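Local coordinates for ABC transporter substrate-binding protein (Streptococcus pneumoniae, PDB 4OHN), which binds histidine between its two lobes and probably delivers it to an ABC uptake transporter, as solute-binding proteins of family 3 do for amino acids, at residues Q106-K112 / D195-V201; N142-L146 / T200-E204; F97-Y101 / I223-F227; D44-A48 / I81-Y85. One frame throughout, in Å; residues are numbered along the deposited sequence. Where two conformers were deposited one is given.

Interaction 1: residues Q106-K112 / D195-V201; sequences QVLVTKK and DYNVFTV. With ACT (acetate ion), chain C.
Leu108 and Phe199 sit at the tight centre of an antiparallel strand pair, 106-111 against 196-200. Each backbone takes the N-H of the other, with Leu108 N 2.8 Å from Phe199 O, and Thr110 and Asn197 repeat the pairing two residues on. Phe199 holds CG between its backbone N and carbonyl carbon (chi1 54°), which turns the ring over its neighbour: Leu108 CB stands 4.1 Å from the ring centroid, over the face, in a CH-pi contact. On the opposite sheet face Val109 and Val198 lie side by side, beneath helices 161-169 and 180-189.

Toward the ends, waters and a charged side chain join the backbone bonds. At one, a water bridges Gln106 O and Val201 N. At the other, Lys112 bends at its last torsion (chi4 -65°) and brings NZ 3.0 Å from Tyr196 O, above that carbonyl plane, and 3.1 Å from Asn197 OD1. Tyr196 OH, beyond, donates to an acetate ion at 2.6 Å, probably taken up from the crystallisation liquor. The chemistry thus implies division of labour: backbone bonds set the register and apolar contacts line both faces, while an ammonium group gathers two oxygens at the exposed end.

Interaction 2: residues N142-L146 / T200-E204; sequences NPEIL and TVGLE
Ile145 packs against Val201 and Leu203 where two surface loops meet in the lobe of this periplasmic-binding-protein fold that also carries strand 102-111. One loop follows helix 134-141; the other joins strand 196-200 to strand 206-212. In the first shell, Ile145 divides its branches between two partners. CG2, anti to the backbone N, lies 4.0 Å from Val201 CG2. CG1, on the other branch, meets Leu203 CD2, also at 4.0 Å. Leu146 adds a more distant touch, its CD1 4.4 Å from Val201 CG2. The link between the loops is therefore apolar, made by the methyl and methylene groups of branched side chains.

The next shell sets these side chains in place. A backbone bond from Ile145 N to Asn142 O, 3.1 Å long, closes the turn that presents Ile145. Across from it, Gly202 has a positive phi of 90°, and the chain turns here between Val201 and Leu203. Farther out, Leu108 packs against both Leu146 and Val201, and Phe139 of helix 134-141 touches Leu146. The nearest approach between the loops involves a methyl and a carbonyl: Ile145 CG2 lies 3.4 Å from Val201 O.

Interaction 3: residues F97-Y101 / I223-F227; sequences FSNSY and INEAF
Asn99 O lies at the edge of the Phe227 ring, in plane, 3.6 Å from Phe227 CE2, while Ile223 O, from one turn earlier in the same helix as the ring, lies over one face. Tyr101 approaches this ring obliquely, with Tyr101 CD2 4.0 Å from Phe227 CZ and the ring planes at 61°. A second pair of flat groups lies nearby: the amides of Asn99 and Asn224 are stacked, their planes only 19° apart.

Asn224 carries the polar link. With CG anti to its carbonyl carbon (chi1 -70°), its side chain reaches from the helix to the loop, where OD1 accepts Asn99 N at 2.8 Å in a fairly straight bond. Its ND2 gives a hydrogen to a water that in turn donates to Phe97 O. Ser98 OG bonds to Asn99 O at 2.8 Å, thereby helping to hold the carbonyl that meets the phenyl edge.

These contacts fasten helix 217-232 to the loop before strand 102-111, while Leu47 and Val51 of helix 43-53 also pack on Phe227. Both ends of one amide thus serve the loop, Asn224 OD1 directly and ND2 through water, beside the Phe227 and Tyr101 rings.

Interaction 4: residues D44-A48 / I81-Y85; sequences DIDLA and IWNGY. With HIS (histidine), chain B; ACT (acetate ion), chain D.
A buried carboxylate-to-loop contact joins helix 43-53 to residues 81-85 at the end of strand 80-81, of which Asn83, Gly84 and Tyr85 line the histidine pocket of this periplasmic-binding-protein fold. Asp44 faces Trp82 and Gly84. Its OD2 accepts Gly84 N at 2.8 Å, met nearly head-on from the end of the C-O bond. OD1 receives Trp82 NE1 at 3.0 Å through a weak bond, bent to 125° at the hydrogen, with carboxylate and indole planes 63° apart.

One helical turn later, Ala48 lies over the indole. Its CB is 3.6 Å from the centroid of the Trp82 six-membered ring and almost straight above it, a close CH-pi contact. Leu47 comes to the same ring from its margin: CD2 lies at the edge, in plane, and is 3.9 Å from Trp82 CZ2. Trp82 CG is anti to its backbone N (chi1 -165°), which lays the indole against helix 43-53, alongside Asp44 and Ala48.

The loop's other side meets the ligand. Gly84 O accepts the amino group of the bound histidine, N, at 2.8 Å, while Asn83 OD1 accepts its ring nitrogen NE2 at 2.9 Å; Asp179 and Arg91 are among the residues completing the site. Asp44 is consequently a second-shell residue: it grips the N-H of Gly84, and the carbonyl of that same residue takes the ligand's amino group.

How the interactions relate
Place in the fold sets the chemistry of these four contacts. Interactions 1 and 2 share Thr200 and Val201 in one lobe: the first is partly buried and ruled by backbone pairing, the second a surface contact made of aliphatic branches, and Gln106 packing on Leu203 joins them. Interactions 3 and 4 are buried in the other lobe, their centres 11 Å apart. Tyr101 connects them through a weak hydrogen bond between its OH and Asp44, and Phe97 packs on Tyr85. Both rely on side-chain oxygens accepting loop N-H groups beside aromatic rings. Interaction 4 alone holds residues that touch the bound histidine, whereas the side chain of Gln106 in interaction 1 comes to about 5 Å from that ligand.

Interaction 1: residues Q106-K112 / D195-V201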
loop_
_atom_site.group_PDB
_atom_site.type_symbol
_atom_site.label_atom_id
_atom_site.label_comp_id
_atom_site.label_asym_id
_atom_site.label_seq_id
_atom_site.Cartn_x
_atom_site.Cartn_y
_atom_site.Cartn_z
ATOM N N GLN A 106 5.271 9.025 -0.994
ATOM C CA GLN A 106 6.368 8.310 -1.625
ATOM C C GLN A 106 7.678 8.971 -1.222
ATOM O O GLN A 106 7.835 10.205 -1.262
ATOM C CB GLN A 106 6.187 8.269 -3.135
ATOM C CG GLN A 106 4.900 7.565 -3.590
ATOM C CD GLN A 106 4.908 6.082 -3.306
ATOM O OE1 GLN A 106 5.918 5.402 -3.499
ATOM N NE2 GLN A 106 3.787 5.568 -2.824
ATOM N N VAL A 107 8.603 8.159 -0.763
ATOM C CA VAL A 107 9.909 8.645 -0.319
ATOM C C VAL A 107 11.003 7.901 -1.063
ATOM O O VAL A 107 10.801 6.822 -1.639
ATOM C CB VAL A 107 10.131 8.452 1.207
ATOM C CG1 VAL A 107 9.216 9.395 2.023
ATOM C CG2 VAL A 107 9.932 7.028 1.633
ATOM N N LEU A 108 12.188 8.506 -1.108
ATOM C CA LEU A 108 13.404 7.795 -1.429
ATOM C C LEU A 108 14.076 7.310 -0.173
ATOM O O LEU A 108 14.103 8.007 0.862
ATOM C CB LEU A 108 14.386 8.670 -2.193
ATOM C CG LEU A 108 14.173 8.887 -3.679
ATOM C CD1 LEU A 108 15.343 9.660 -4.258
ATOM C CD2 LEU A 108 13.979 7.554 -4.396
ATOM N N VAL A 109 14.620 6.109 -0.282
ATOM C CA VAL A 109 15.466 5.530 0.761
ATOM C C VAL A 109 16.855 5.287 0.154
ATOM O O VAL A 109 16.978 4.673 -0.907
ATOM C CB VAL A 109 14.880 4.231 1.341
ATOM C CG1 VAL A 109 15.788 3.649 2.418
ATOM C CG2 VAL A 109 13.497 4.497 1.932
ATOM N N THR A 110 17.896 5.784 0.832
ATOM C CA THR A 110 19.284 5.597 0.408
ATOM C C THR A 110 20.085 5.168 1.625
ATOM O O THR A 110 19.694 5.429 2.770
ATOM C CB THR A 110 19.901 6.892 -0.153
ATOM O OG1 THR A 110 19.925 7.879 0.892
ATOM C CG2 THR A 110 19.102 7.410 -1.345
ATOM N N LYS A 111 21.214 4.505 1.419
ATOM C CA LYS A 111 22.121 4.266 2.543
ATOM C C LYS A 111 22.680 5.577 3.059
ATOM O O LYS A 111 23.015 6.468 2.273
ATOM C CB LYS A 111 23.306 3.418 2.115
ATOM C CG LYS A 111 23.007 1.982 1.864
ATOM C CD LYS A 111 24.314 1.234 1.639
ATOM C CE LYS A 111 24.159 -0.241 1.745
ATOM N NZ LYS A 111 25.444 -0.936 1.449
ATOM N N LYS A 112 22.876 5.699 4.368
ATOM C CA LYS A 112 23.528 6.916 4.863
ATOM C C LYS A 112 24.920 7.061 4.292
ATOM O O LYS A 112 25.389 8.169 4.084
ATOM C CB LYS A 112 23.556 6.948 6.384
ATOM C CG LYS A 112 22.188 7.191 7.000
ATOM C CD LYS A 112 22.298 7.551 8.479
ATOM C CE LYS A 112 20.961 7.560 9.196
ATOM N NZ LYS A 112 20.053 8.625 8.671
ATOM N N ASP A 195 20.783 3.378 9.624
ATOM C CA ASP A 195 21.664 3.064 8.501
ATOM C C ASP A 195 21.175 3.694 7.199
ATOM O O ASP A 195 21.870 3.622 6.185
ATOM C CB ASP A 195 21.782 1.535 8.289
ATOM C CG ASP A 195 22.564 0.821 9.377
ATOM O OD1 ASP A 195 23.291 1.463 10.150
ATOM O OD2 ASP A 195 22.439 -0.424 9.423
ATOM N N TYR A 196 19.992 4.314 7.192
ATOM C CA TYR A 196 19.367 4.794 5.941
ATOM C C TYR A 196 18.816 6.205 6.085
ATOM O O TYR A 196 18.445 6.634 7.170
ATOM C CB TYR A 196 18.226 3.832 5.506
ATOM C CG TYR A 196 18.739 2.466 5.133
ATOM C CD1 TYR A 196 18.847 1.457 6.067
ATOM C CD2 TYR A 196 19.191 2.201 3.841
ATOM C CE1 TYR A 196 19.385 0.225 5.721
ATOM C CE2 TYR A 196 19.715 0.994 3.487
ATOM C CZ TYR A 196 19.830 0.012 4.422
ATOM O OH TYR A 196 20.378 -1.196 4.047
ATOM N N ASN A 197 18.785 6.918 4.963
ATOM C CA ASN A 197 18.061 8.178 4.832
ATOM C C ASN A 197 16.716 7.918 4.186
ATOM O O ASN A 197 16.635 7.112 3.261
ATOM C CB ASN A 197 18.850 9.153 3.955
ATOM C CG ASN A 197 20.165 9.551 4.556
ATOM O OD1 ASN A 197 20.267 9.785 5.767
ATOM N ND2 ASN A 197 21.193 9.636 3.724
ATOM N N VAL A 198 15.685 8.585 4.668
ATOM C CA VAL A 198 14.322 8.439 4.164
ATOM C C VAL A 198 13.785 9.838 3.962
ATOM O O VAL A 198 13.699 10.608 4.923
ATOM C CB VAL A 198 13.432 7.688 5.198
ATOM C CG1 VAL A 198 12.030 7.481 4.637
ATOM C CG2 VAL A 198 14.059 6.334 5.600
ATOM N N PHE A 199 13.449 10.209 2.727
ATOM C CA PHE A 199 13.052 11.585 2.472
ATOM C C PHE A 199 12.121 11.713 1.280
ATOM O O PHE A 199 12.218 10.974 0.307
ATOM C CB PHE A 199 14.289 12.482 2.276
ATOM C CG PHE A 199 15.236 11.984 1.217
ATOM C CD1 PHE A 199 16.205 11.029 1.520
ATOM C CD2 PHE A 199 15.176 12.474 -0.078
ATOM C CE1 PHE A 199 17.066 10.550 0.553
ATOM C CE2 PHE A 199 16.045 11.994 -1.044
ATOM C CZ PHE A 199 16.990 11.048 -0.723
ATOM N N THR A 200 11.201 12.667 1.356
ATOM C CA THR A 200 10.317 12.938 0.226
ATOM C C THR A 200 11.089 13.692 -0.853
ATOM O O THR A 200 12.117 14.296 -0.619
ATOM C CB THR A 200 9.042 13.670 0.668
ATOM O OG1 THR A 200 9.417 14.852 1.364
ATOM C CG2 THR A 200 8.141 12.792 1.573
ATOM N N VAL A 201 10.551 13.640 -2.073
ATOM C CA VAL A 201 11.205 14.183 -3.252
ATOM C C VAL A 201 10.246 15.010 -4.101
ATOM O O VAL A 201 10.470 15.247 -5.289
ATOM C CB VAL A 201 11.854 13.069 -4.103
ATOM C CG1 VAL A 201 13.038 12.432 -3.349
ATOM C CG2 VAL A 201 10.842 12.033 -4.517
HETATM C C ACT C . 18.051 -3.327 4.912
HETATM O O ACT C . 19.237 -3.122 5.270
HETATM O OXT ACT C . 17.457 -4.286 5.461
HETATM C CH3 ACT C . 17.408 -2.448 3.894
HETATM O O HOH W 1 7.950 12.606 -2.459
HETATM O O HOH W 2 23.911 10.464 4.492
#

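Interaction 2: residues N142-L146 / T200-E204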
loop_
_atom_site.group_PDB
_atom_site.type_symbol
_atom_site.label_atom_id
_atom_site.label_comp_id
_atom_site.label_asym_id
_atom_site.label_seq_id
_atom_site.Cartn_x
_atom_site.Cartn_y
_atom_site.Cartn_z
ATOM N N ASN A 142 5.850 11.802 -13.765
ATOM C CA ASN A 142 6.475 13.062 -13.354
ATOM C C ASN A 142 7.965 12.997 -13.588
ATOM O O ASN A 142 8.756 12.994 -12.643
ATOM C CB ASN A 142 6.216 13.343 -11.876
ATOM C CG ASN A 142 4.768 13.604 -11.586
ATOM O OD1 ASN A 142 3.987 12.672 -11.415
ATOM N ND2 ASN A 142 4.393 14.874 -11.534
ATOM N N PRO A 143 8.363 12.928 -14.865
ATOM C CA PRO A 143 9.765 12.583 -15.125
ATOM C C PRO A 143 10.786 13.604 -14.641
ATOM O O PRO A 143 11.944 13.240 -14.494
ATOM C CB PRO A 143 9.817 12.434 -16.652
ATOM C CG PRO A 143 8.627 13.149 -17.157
ATOM C CD PRO A 143 7.572 13.007 -16.101
ATOM N N GLU A 144 10.371 14.845 -14.392
ATOM C CA GLU A 144 11.297 15.859 -13.909
ATOM C C GLU A 144 11.826 15.580 -12.505
ATOM O O GLU A 144 12.883 16.086 -12.131
ATOM C CB GLU A 144 10.634 17.244 -13.940
ATOM C CG GLU A 144 9.535 17.479 -12.889
ATOM C CD GLU A 144 8.173 16.875 -13.248
ATOM O OE1 GLU A 144 8.022 16.227 -14.312
ATOM O OE2 GLU A 144 7.232 17.065 -12.449
ATOM N N ILE A 145 11.066 14.832 -11.711
ATOM C CA ILE A 145 11.462 14.552 -10.342
ATOM C C ILE A 145 12.661 13.615 -10.205
ATOM O O ILE A 145 13.631 13.932 -9.551
ATOM C CB ILE A 145 10.258 13.938 -9.599
ATOM C CG1 ILE A 145 9.065 14.902 -9.531
ATOM C CG2 ILE A 145 10.637 13.504 -8.194
ATOM C CD1 ILE A 145 9.315 16.185 -8.770
ATOM N N LEU A 146 12.597 12.460 -10.857
ATOM C CA LEU A 146 13.695 11.506 -10.841
ATOM C C LEU A 146 14.011 10.922 -12.203
ATOM O O LEU A 146 15.154 10.660 -12.481
ATOM C CB LEU A 146 13.417 10.349 -9.882
ATOM C CG LEU A 146 13.682 10.639 -8.419
ATOM C CD1 LEU A 146 12.981 9.609 -7.560
ATOM C CD2 LEU A 146 15.167 10.665 -8.134
ATOM N N THR A 200 11.201 12.667 1.356
ATOM C CA THR A 200 10.317 12.938 0.226
ATOM C C THR A 200 11.089 13.692 -0.853
ATOM O O THR A 200 12.117 14.296 -0.619
ATOM C CB THR A 200 9.042 13.670 0.668
ATOM O OG1 THR A 200 9.417 14.852 1.364
ATOM C CG2 THR A 200 8.141 12.792 1.573
ATOM N N VAL A 201 10.551 13.640 -2.073
ATOM C CA VAL A 201 11.205 14.183 -3.252
ATOM C C VAL A 201 10.246 15.010 -4.101
ATOM O O VAL A 201 10.470 15.247 -5.289
ATOM C CB VAL A 201 11.854 13.069 -4.103
ATOM C CG1 VAL A 201 13.038 12.432 -3.349
ATOM C CG2 VAL A 201 10.842 12.033 -4.517
ATOM N N GLY A 202 9.180 15.491 -3.485
ATOM C CA GLY A 202 8.304 16.451 -4.124
ATOM C C GLY A 202 7.157 15.843 -4.900
ATOM O O GLY A 202 6.500 16.556 -5.671
ATOM N N LEU A 203 6.896 14.552 -4.730
ATOM C CA LEU A 203 5.688 13.954 -5.294
ATOM C C LEU A 203 4.514 14.380 -4.439
ATOM O O LEU A 203 4.675 14.732 -3.278
ATOM C CB LEU A 203 5.821 12.441 -5.350
ATOM C CG LEU A 203 6.946 11.971 -6.258
ATOM C CD1 LEU A 203 7.220 10.504 -6.067
ATOM C CD2 LEU A 203 6.632 12.284 -7.729
ATOM N N GLU A 204 3.322 14.422 -5.020
ATOM C CA GLU A 204 2.186 14.829 -4.215
ATOM C C GLU A 204 1.793 13.708 -3.262
ATOM O O GLU A 204 1.973 12.529 -3.555
ATOM C CB GLU A 204 0.993 15.286 -5.056
ATOM C CG GLU A 204 -0.057 16.040 -4.237
ATOM C CD GLU A 204 0.552 17.128 -3.363
ATOM O OE1 GLU A 204 1.201 18.041 -3.918
ATOM O OE2 GLU A 204 0.407 17.057 -2.122
#

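Interaction 3: residues F97-Y101 / I223-F227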
loop_
_atom_site.group_PDB
_atom_site.type_symbol
_atom_site.label_atom_id
_atom_site.label_comp_id
_atom_site.label_asym_id
_atom_site.label_seq_id
_atom_site.Cartn_x
_atom_site.Cartn_y
_atom_site.Cartn_z
ATOM N N PHE A 97 -13.221 3.161 -5.438
ATOM C CA PHE A 97 -12.600 3.275 -4.130
ATOM C C PHE A 97 -13.589 3.655 -3.036
ATOM O O PHE A 97 -14.487 4.461 -3.233
ATOM C CB PHE A 97 -11.470 4.316 -4.140
ATOM C CG PHE A 97 -10.231 3.874 -4.876
ATOM C CD1 PHE A 97 -9.988 4.315 -6.154
ATOM C CD2 PHE A 97 -9.307 3.050 -4.276
ATOM C CE1 PHE A 97 -8.837 3.917 -6.836
ATOM C CE2 PHE A 97 -8.159 2.641 -4.951
ATOM C CZ PHE A 97 -7.918 3.091 -6.227
ATOM N N SER A 98 -13.360 3.072 -1.866
ATOM C CA SER A 98 -13.930 3.587 -0.619
ATOM C C SER A 98 -13.397 4.991 -0.354
ATOM O O SER A 98 -12.489 5.486 -1.025
ATOM C CB SER A 98 -13.552 2.695 0.560
ATOM O OG SER A 98 -12.164 2.812 0.869
ATOM N N ASN A 99 -13.957 5.636 0.657
ATOM C CA ASN A 99 -13.316 6.799 1.238
ATOM C C ASN A 99 -11.886 6.417 1.661
ATOM O O ASN A 99 -11.602 5.276 2.025
ATOM C CB ASN A 99 -14.093 7.309 2.457
ATOM C CG ASN A 99 -15.332 8.042 2.086
ATOM O OD1 ASN A 99 -15.518 8.448 0.957
ATOM N ND2 ASN A 99 -16.179 8.269 3.060
ATOM N N SER A 100 -10.992 7.389 1.625
ATOM C CA SER A 100 -9.626 7.154 2.058
ATOM C C SER A 100 -9.526 7.119 3.587
ATOM O O SER A 100 -10.245 7.831 4.287
ATOM C CB SER A 100 -8.691 8.198 1.454
ATOM O OG SER A 100 -8.674 8.103 0.032
ATOM N N TYR A 101 -8.616 6.301 4.107
ATOM C CA TYR A 101 -8.520 6.102 5.557
ATOM C C TYR A 101 -7.186 6.483 6.163
ATOM O O TYR A 101 -7.054 6.469 7.382
ATOM C CB TYR A 101 -8.911 4.667 5.945
ATOM C CG TYR A 101 -8.056 3.607 5.324
ATOM C CD1 TYR A 101 -6.877 3.206 5.914
ATOM C CD2 TYR A 101 -8.418 3.011 4.117
ATOM C CE1 TYR A 101 -6.075 2.229 5.331
ATOM C CE2 TYR A 101 -7.616 2.043 3.527
ATOM C CZ TYR A 101 -6.451 1.673 4.133
ATOM O OH TYR A 101 -5.636 0.700 3.590
ATOM N N ILE A 223 -18.485 -0.432 3.358
ATOM C CA ILE A 223 -17.166 -0.188 3.927
ATOM C C ILE A 223 -17.168 1.219 4.531
ATOM O O ILE A 223 -16.742 1.417 5.672
ATOM C CB ILE A 223 -16.068 -0.338 2.858
ATOM C CG1 ILE A 223 -15.984 -1.790 2.399
ATOM C CG2 ILE A 223 -14.737 0.179 3.391
ATOM C CD1 ILE A 223 -15.173 -1.970 1.130
ATOM N N ASN A 224 -17.654 2.211 3.795
ATOM C CA ASN A 224 -17.657 3.587 4.308
ATOM C C ASN A 224 -18.497 3.734 5.573
ATOM O O ASN A 224 -18.091 4.433 6.522
ATOM C CB ASN A 224 -18.157 4.539 3.233
ATOM C CG ASN A 224 -17.187 4.709 2.079
ATOM O OD1 ASN A 224 -15.973 4.491 2.225
ATOM N ND2 ASN A 224 -17.700 5.097 0.916
ATOM N N GLU A 225 -19.666 3.115 5.608
ATOM C CA GLU A 225 -20.511 3.183 6.804
ATOM C C GLU A 225 -19.816 2.553 7.990
ATOM O O GLU A 225 -19.920 3.066 9.119
ATOM C CB GLU A 225 -21.839 2.482 6.552
ATOM C CG GLU A 225 -22.734 3.216 5.565
ATOM C CD GLU A 225 -23.895 2.416 5.081
ATOM O OE1 GLU A 225 -24.154 1.296 5.565
ATOM O OE2 GLU A 225 -24.601 2.938 4.178
ATOM N N ALA A 226 -19.120 1.438 7.777
ATOM C CA ALA A 226 -18.385 0.814 8.863
ATOM C C ALA A 226 -17.250 1.721 9.343
ATOM O O ALA A 226 -16.997 1.803 10.560
ATOM C CB ALA A 226 -17.841 -0.515 8.425
ATOM N N PHE A 227 -16.551 2.393 8.431
ATOM C CA PHE A 227 -15.544 3.355 8.885
ATOM C C PHE A 227 -16.185 4.362 9.865
ATOM O O PHE A 227 -15.591 4.690 10.897
ATOM C CB PHE A 227 -14.883 4.127 7.726
ATOM C CG PHE A 227 -13.932 3.330 6.858
ATOM C CD1 PHE A 227 -13.418 2.101 7.233
ATOM C CD2 PHE A 227 -13.540 3.852 5.642
ATOM C CE1 PHE A 227 -12.522 1.428 6.415
ATOM C CE2 PHE A 227 -12.643 3.180 4.825
ATOM C CZ PHE A 227 -12.135 1.951 5.223
HETATM O O HOH W 3 -16.401 5.862 -1.702
#

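Interaction 4: residues D44-A48 / I81-Y85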
loop_
_atom_site.group_PDB
_atom_site.type_symbol
_atom_site.label_atom_id
_atom_site.label_comp_id
_atom_site.label_asym_id
_atom_site.label_seq_id
_atom_site.Cartn_x
_atom_site.Cartn_y
_atom_site.Cartn_z
ATOM N N ASP A 44 -4.278 -3.069 7.960
ATOM C CA ASP A 44 -5.404 -3.395 7.102
ATOM C C ASP A 44 -6.043 -4.720 7.468
ATOM O O ASP A 44 -7.248 -4.881 7.306
ATOM C CB ASP A 44 -4.990 -3.433 5.630
ATOM C CG ASP A 44 -4.795 -2.051 5.029
ATOM O OD1 ASP A 44 -5.386 -1.053 5.514
ATOM O OD2 ASP A 44 -4.031 -1.982 4.031
ATOM N N ILE A 45 -5.257 -5.693 7.924
ATOM C CA ILE A 45 -5.834 -6.947 8.386
ATOM C C ILE A 45 -6.810 -6.641 9.525
ATOM O O ILE A 45 -7.967 -7.087 9.516
ATOM C CB ILE A 45 -4.760 -7.955 8.855
ATOM C CG1 ILE A 45 -3.690 -8.197 7.784
ATOM C CG2 ILE A 45 -5.424 -9.264 9.259
ATOM C CD1 ILE A 45 -4.224 -8.725 6.460
ATOM N N ASP A 46 -6.363 -5.855 10.492
ATOM C CA ASP A 46 -7.204 -5.501 11.626
ATOM C C ASP A 46 -8.407 -4.645 11.207
ATOM O O ASP A 46 -9.537 -4.884 11.662
ATOM C CB ASP A 46 -6.359 -4.749 12.674
ATOM C CG ASP A 46 -5.363 -5.653 13.409
ATOM O OD1 ASP A 46 -5.424 -6.895 13.292
ATOM O OD2 ASP A 46 -4.518 -5.081 14.126
ATOM N N LEU A 47 -8.169 -3.669 10.348
ATOM C CA LEU A 47 -9.232 -2.748 9.958
ATOM C C LEU A 47 -10.301 -3.462 9.130
ATOM O O LEU A 47 -11.500 -3.312 9.406
ATOM C CB LEU A 47 -8.670 -1.539 9.217
ATOM C CG LEU A 47 -9.705 -0.483 8.813
ATOM C CD1 LEU A 47 -10.392 0.110 10.013
ATOM C CD2 LEU A 47 -9.025 0.614 7.993
ATOM N N ALA A 48 -9.907 -4.261 8.147
ATOM C CA ALA A 48 -10.873 -4.983 7.325
ATOM C C ALA A 48 -11.644 -5.996 8.158
ATOM O O ALA A 48 -12.836 -6.193 7.974
ATOM C CB ALA A 48 -10.185 -5.684 6.182
ATOM N N ILE A 81 -9.183 -5.015 -3.191
ATOM C CA ILE A 81 -7.755 -4.791 -2.993
ATOM C C ILE A 81 -7.632 -3.897 -1.751
ATOM O O ILE A 81 -8.131 -2.771 -1.734
ATOM C CB ILE A 81 -7.091 -4.115 -4.199
ATOM C CG1 ILE A 81 -7.300 -4.934 -5.482
ATOM C CG2 ILE A 81 -5.606 -3.873 -3.926
ATOM C CD1 ILE A 81 -6.916 -4.207 -6.753
ATOM N N TRP A 82 -6.979 -4.401 -0.713
ATOM C CA TRP A 82 -6.929 -3.683 0.573
ATOM C C TRP A 82 -5.582 -4.008 1.197
ATOM O O TRP A 82 -5.398 -5.098 1.762
ATOM C CB TRP A 82 -8.095 -4.124 1.480
ATOM C CG TRP A 82 -8.347 -3.227 2.658
ATOM C CD1 TRP A 82 -7.445 -2.420 3.286
ATOM C CD2 TRP A 82 -9.578 -3.088 3.359
ATOM N NE1 TRP A 82 -8.063 -1.756 4.329
ATOM C CE2 TRP A 82 -9.371 -2.170 4.392
ATOM C CE3 TRP A 82 -10.862 -3.630 3.183
ATOM C CZ2 TRP A 82 -10.397 -1.773 5.237
ATOM C CZ3 TRP A 82 -11.878 -3.230 4.038
ATOM C CH2 TRP A 82 -11.635 -2.318 5.038
ATOM N N ASN A 83 -4.632 -3.088 1.039
ATOM C CA ASN A 83 -3.225 -3.329 1.371
ATOM C C ASN A 83 -2.419 -2.081 1.091
ATOM O O ASN A 83 -1.548 -2.055 0.224
ATOM C CB ASN A 83 -2.699 -4.489 0.505
ATOM C CG ASN A 83 -1.289 -4.928 0.833
ATOM O OD1 ASN A 83 -0.420 -4.903 -0.047
ATOM N ND2 ASN A 83 -1.055 -5.381 2.058
ATOM N N GLY A 84 -2.679 -1.013 1.818
ATOM C CA GLY A 84 -2.030 0.247 1.503
ATOM C C GLY A 84 -2.177 0.605 0.034
ATOM O O GLY A 84 -1.201 1.010 -0.616
ATOM N N TYR A 85 -3.401 0.472 -0.470
ATOM C CA TYR A 85 -3.661 0.657 -1.889
ATOM C C TYR A 85 -3.895 2.146 -2.163
ATOM O O TYR A 85 -4.917 2.721 -1.755
ATOM C CB TYR A 85 -4.853 -0.198 -2.303
ATOM C CG TYR A 85 -5.179 -0.291 -3.779
ATOM C CD1 TYR A 85 -4.194 -0.409 -4.752
ATOM C CD2 TYR A 85 -6.492 -0.340 -4.196
ATOM C CE1 TYR A 85 -4.520 -0.548 -6.095
ATOM C CE2 TYR A 85 -6.823 -0.476 -5.526
ATOM C CZ TYR A 85 -5.839 -0.575 -6.471
ATOM O OH TYR A 85 -6.215 -0.697 -7.774
HETATM N N HIS B . 0.923 2.092 -2.115
HETATM C CA HIS B . 1.526 1.403 -3.283
HETATM C C HIS B . 0.456 0.946 -4.249
HETATM O O HIS B . -0.748 1.132 -3.960
HETATM C CB HIS B . 2.491 0.269 -2.866
HETATM C CG HIS B . 1.876 -1.022 -2.411
HETATM N ND1 HIS B . 2.468 -2.239 -2.711
HETATM C CD2 HIS B . 0.816 -1.312 -1.617
HETATM C CE1 HIS B . 1.780 -3.212 -2.148
HETATM N NE2 HIS B . 0.775 -2.678 -1.472
HETATM O OXT HIS B . 0.838 0.409 -5.310
HETATM C C ACT D . -4.582 -0.945 -10.785
HETATM O O ACT D . -4.268 -1.006 -9.589
HETATM O OXT ACT D . -3.621 -0.898 -11.581
HETATM C CH3 ACT D . -6.016 -0.921 -11.218
#